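Local coordinates for geranyltranstransferase (Legionella pneumophila subsp. pneumophila, PDB 3LOM), which probably builds farnesyl or geranylgeranyl diphosphate from smaller isoprenoid diphosphates with the help of magnesium, as a member of the FPP/GGPP synthase family, at residues A[264-267]-A[268-272]; A[286-289]-A[290-294]. All blocks are in the same frame, centred on the assembly; numbering follows the deposited sequence.

Contact 1. Residues A[264-267]-A[268-272]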
loop_
_atom_site.group_PDB
_atom_site.type_symbol
_atom_site.label_atom_id
_atom_site.label_comp_id
_atom_site.label_asym_id
_atom_site.label_seq_id
_atom_site.Cartn_x
_atom_site.Cartn_y
_atom_site.Cartn_z
ATOM N N GLN A 264 -11.810 34.432 17.842
ATOM C CA GLN A 264 -10.611 35.222 18.135
ATOM C C GLN A 264 -9.462 34.342 18.612
ATOM O O GLN A 264 -8.302 34.587 18.269
ATOM C CB GLN A 264 -10.894 36.317 19.182
ATOM C CG GLN A 264 -12.366 36.531 19.593
ATOM C CD GLN A 264 -13.281 37.064 18.483
ATOM O OE1 GLN A 264 -14.489 36.813 18.502
ATOM N NE2 GLN A 264 -12.711 37.789 17.518
ATOM N N GLN A 265 -9.802 33.326 19.406
ATOM C CA GLN A 265 -8.832 32.351 19.909
ATOM C C GLN A 265 -8.226 31.546 18.772
ATOM O O GLN A 265 -7.008 31.344 18.732
ATOM C CB GLN A 265 -9.489 31.387 20.898
ATOM C CG GLN A 265 -9.760 31.961 22.276
ATOM C CD GLN A 265 -10.564 31.010 23.131
ATOM O OE1 GLN A 265 -11.755 30.803 22.897
ATOM N NE2 GLN A 265 -9.915 30.417 24.126
ATOM N N LEU A 266 -9.083 31.091 17.858
ATOM C CA LEU A 266 -8.642 30.311 16.712
ATOM C C LEU A 266 -7.743 31.152 15.820
ATOM O O LEU A 266 -6.671 30.692 15.439
ATOM C CB LEU A 266 -9.830 29.741 15.927
ATOM C CG LEU A 266 -9.584 28.762 14.767
ATOM C CD1 LEU A 266 -8.449 27.763 15.014
ATOM C CD2 LEU A 266 -10.869 28.027 14.467
ATOM N N GLU A 267 -8.176 32.384 15.537
ATOM C CA GLU A 267 -7.402 33.362 14.761
ATOM C C GLU A 267 -5.986 33.559 15.290
ATOM O O GLU A 267 -5.033 33.616 14.511
ATOM C CB GLU A 267 -8.119 34.712 14.735
ATOM C CG GLU A 267 -9.161 34.853 13.637
ATOM C CD GLU A 267 -10.115 36.017 13.867
ATOM O OE1 GLU A 267 -9.759 36.954 14.618
ATOM O OE2 GLU A 267 -11.226 35.992 13.294
ATOM N N GLU A 268 -5.856 33.652 16.613
ATOM C CA GLU A 268 -4.545 33.794 17.234
ATOM C C GLU A 268 -3.759 32.488 17.201
ATOM O O GLU A 268 -2.552 32.511 16.969
ATOM C CB GLU A 268 -4.658 34.345 18.660
ATOM C CG GLU A 268 -3.326 34.813 19.272
ATOM C CD GLU A 268 -2.720 36.022 18.563
ATOM O OE1 GLU A 268 -3.476 36.850 18.016
ATOM O OE2 GLU A 268 -1.477 36.146 18.559
ATOM N N GLU A 269 -4.443 31.360 17.406
ATOM C CA GLU A 269 -3.818 30.037 17.264
ATOM C C GLU A 269 -3.215 29.854 15.869
ATOM O O GLU A 269 -2.074 29.397 15.753
ATOM C CB GLU A 269 -4.809 28.909 17.580
ATOM C CG GLU A 269 -5.004 28.628 19.066
ATOM C CD GLU A 269 -4.036 27.588 19.629
ATOM O OE1 GLU A 269 -3.196 27.050 18.877
ATOM O OE2 GLU A 269 -4.113 27.307 20.843
ATOM N N ILE A 270 -3.976 30.234 14.833
ATOM C CA ILE A 270 -3.472 30.313 13.449
ATOM C C ILE A 270 -2.195 31.158 13.396
ATOM O O ILE A 270 -1.161 30.701 12.903
ATOM C CB ILE A 270 -4.495 30.960 12.450
ATOM C CG1 ILE A 270 -5.921 30.410 12.611
ATOM C CG2 ILE A 270 -4.004 30.851 11.001
ATOM C CD1 ILE A 270 -6.238 29.139 11.876
ATOM N N ALA A 271 -2.283 32.380 13.924
ATOM C CA ALA A 271 -1.193 33.355 13.861
ATOM C C ALA A 271 0.066 32.890 14.580
ATOM O O ALA A 271 1.157 32.955 14.008
ATOM C CB ALA A 271 -1.649 34.710 14.397
ATOM N N VAL A 272 -0.095 32.405 15.813
ATOM C CA VAL A 272 1.036 31.967 16.636
ATOM C C VAL A 272 1.761 30.794 15.982
ATOM O O VAL A 272 2.990 30.799 15.899
ATOM C CB VAL A 272 0.629 31.601 18.103
ATOM C CG1 VAL A 272 1.856 31.261 18.934
ATOM C CG2 VAL A 272 -0.111 32.740 18.770
#
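Leu266 and Ile270, one helical turn apart, carry the apolar part of this contact: Leu266 CD1 lies 4.1 Å from Ile270 CD1, the two side chains crossing at a slant. Ile270 sets its CG1 beside its own backbone N (chi1 -46°), so that this branch leans back along the helix over the preceding turn, toward Leu266 O. Leu266 has its CG beside its own carbonyl carbon (chi1 -173°), and the rotation about the next bond then places CD1 on the side of the isoleucine.

Four successive i to i+4 backbone hydrogen bonds join 264-267 to 268-272. The shortest and straightest runs from Ile270 N to Leu266 O, 2.8 Å with 172° at the hydrogen, and it binds the very pair whose side chains touch. Glu269 N reaches Gln265 O at 2.9 Å. The flanking bonds, Glu268 N to Gln264 O and Ala271 N to Glu267 O, are both 3.1 Å and more bent.

The aliphatic part of Glu269 adds a further contact, with its CG 3.4 Å from Gln265 O. Among the acidic side chains, Glu267 sends OE2 to a hydrogen bond with Tyr232 OH, while its OE1 lies close to the carboxylate of Glu306, a pairing of like charges that may raise the proton affinity of either acid.

The stretch forms the early turns of helix 263-279 in this all-alpha isoprenoid synthase fold. Leu266 and Ile270 face helix 209-236, on Tyr232 and on Met228 with Gln229 respectively, and Phe261 in the preceding loop touches Leu266 and Glu269.

Contact 2. Residues A[286-289]-A[290-294]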
loop_
_atom_site.group_PDB
_atom_site.type_symbol
_atom_site.label_atom_id
_atom_site.label_comp_id
_atom_site.label_asym_id
_atom_site.label_seq_id
_atom_site.Cartn_x
_atom_site.Cartn_y
_atom_site.Cartn_z
ATOM N N SER A 286 18.170 33.866 3.844
ATOM C CA SER A 286 17.696 34.301 2.523
ATOM C C SER A 286 17.475 33.138 1.559
ATOM O O SER A 286 16.719 33.264 0.595
ATOM C CB SER A 286 18.668 35.311 1.901
ATOM O OG SER A 286 18.457 36.612 2.418
ATOM N N LYS A 287 18.143 32.017 1.829
ATOM C CA LYS A 287 17.980 30.779 1.065
ATOM C C LYS A 287 16.561 30.199 1.205
ATOM O O LYS A 287 16.076 29.502 0.312
ATOM C CB LYS A 287 19.024 29.757 1.523
ATOM C CG LYS A 287 19.232 28.579 0.586
ATOM C CD LYS A 287 20.311 27.659 1.113
ATOM C CE LYS A 287 20.548 26.490 0.171
ATOM N NZ LYS A 287 21.463 25.490 0.785
ATOM N N ALA A 288 15.899 30.512 2.319
ATOM C CA ALA A 288 14.552 30.020 2.608
ATOM C C ALA A 288 13.428 30.942 2.138
ATOM O O ALA A 288 12.253 30.651 2.381
ATOM C CB ALA A 288 14.407 29.739 4.103
ATOM N N ALA A 289 13.783 32.034 1.454
ATOM C CA ALA A 289 12.817 33.076 1.058
ATOM C C ALA A 289 11.697 32.577 0.144
ATOM O O ALA A 289 10.614 33.169 0.101
ATOM C CB ALA A 289 13.534 34.264 0.422
ATOM N N ALA A 290 11.976 31.492 -0.580
ATOM C CA ALA A 290 10.985 30.815 -1.409
ATOM C C ALA A 290 9.905 30.174 -0.538
ATOM O O ALA A 290 8.708 30.366 -0.777
ATOM C CB ALA A 290 11.660 29.768 -2.288
ATOM N N LEU A 291 10.346 29.434 0.479
ATOM C CA LEU A 291 9.451 28.732 1.399
ATOM C C LEU A 291 8.677 29.683 2.308
ATOM O O LEU A 291 7.518 29.423 2.625
ATOM C CB LEU A 291 10.235 27.706 2.227
ATOM C CG LEU A 291 9.504 26.735 3.168
ATOM C CD1 LEU A 291 8.260 26.108 2.539
ATOM C CD2 LEU A 291 10.466 25.652 3.634
ATOM N N ILE A 292 9.324 30.777 2.706
ATOM C CA ILE A 292 8.719 31.798 3.568
ATOM C C ILE A 292 7.556 32.500 2.856
ATOM O O ILE A 292 6.502 32.742 3.459
ATOM C CB ILE A 292 9.792 32.813 4.072
ATOM C CG1 ILE A 292 10.761 32.120 5.037
ATOM C CG2 ILE A 292 9.152 34.025 4.757
ATOM C CD1 ILE A 292 12.139 32.763 5.111
ATOM N N GLU A 293 7.746 32.790 1.570
ATOM C CA GLU A 293 6.706 33.405 0.742
ATOM C C GLU A 293 5.523 32.453 0.544
ATOM O O GLU A 293 4.370 32.885 0.569
ATOM C CB GLU A 293 7.278 33.858 -0.608
ATOM C CG GLU A 293 6.621 35.118 -1.191
ATOM C CD GLU A 293 5.259 34.860 -1.829
ATOM O OE1 GLU A 293 5.116 33.853 -2.560
ATOM O OE2 GLU A 293 4.330 35.669 -1.603
ATOM N N LEU A 294 5.815 31.165 0.359
ATOM C CA LEU A 294 4.770 30.141 0.282
ATOM C C LEU A 294 3.990 30.034 1.595
ATOM O O LEU A 294 2.759 29.951 1.586
ATOM C CB LEU A 294 5.351 28.775 -0.106
ATOM C CG LEU A 294 4.330 27.630 -0.168
ATOM C CD1 LEU A 294 3.367 27.804 -1.336
ATOM C CD2 LEU A 294 5.004 26.266 -0.208
#
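Ala288 and Ile292 meet through the CB of the alanine and the CD1 of the isoleucine, 3.9 Å apart, at the start of helix 289-303. Two torsions of Ile292 put the methyl there. With chi1 at -68°, CG1 stands beside the backbone N and heads back toward the previous turn; chi2 at 154° extends the branch further back along the helix, so that CD1 ends 3.5 Å from Ala288 O as well as against the alanine methyl. The branch therefore lies alongside the peptide whose carbonyl accepts the Ile292 N-H.

That bond, 2.9 Å from Ile292 N to Ala288 O with 157° at the hydrogen, approaches the oxygen almost end-on to its carbonyl. The following one, Glu293 N to Ala289 O, is longer at 3.2 Å and reaches its acceptor from well above the carbonyl plane. These are i to i+4 bonds of the first helical turn, where the loop after helix 263-279 passes into the last helix of the modelled chain, in an all-alpha isoprenoid synthase fold.

Leu291 packs on Leu64 and Leu281, its CB 3.6 Å from Ala288 O. Glu293 CB lies 3.5 Å from Ala289 O, and its side chain touches Ile13 of helix 5-28. Leu281 also meets Ala288 and Ile292, while Lys287 stretches out to a salt bridge with Asp66.

Followed from the N terminus, helices 5-28 and 53-64, early in the chain, later serve as the packing surface for contact 2, while helix 209-236 does so for contact 1. Contact 1 then lies early in helix 263-279, and contact 2 follows after the intervening loop, at the start of helix 289-303. Both are local, each spanning about a turn, and neither closes a long loop; they stand in series, without nesting or crossing. Their centres are 23 Å apart and their nearest atoms about 12 Å, so they do not touch. The modelled chain ends at Glu306, near contact 1.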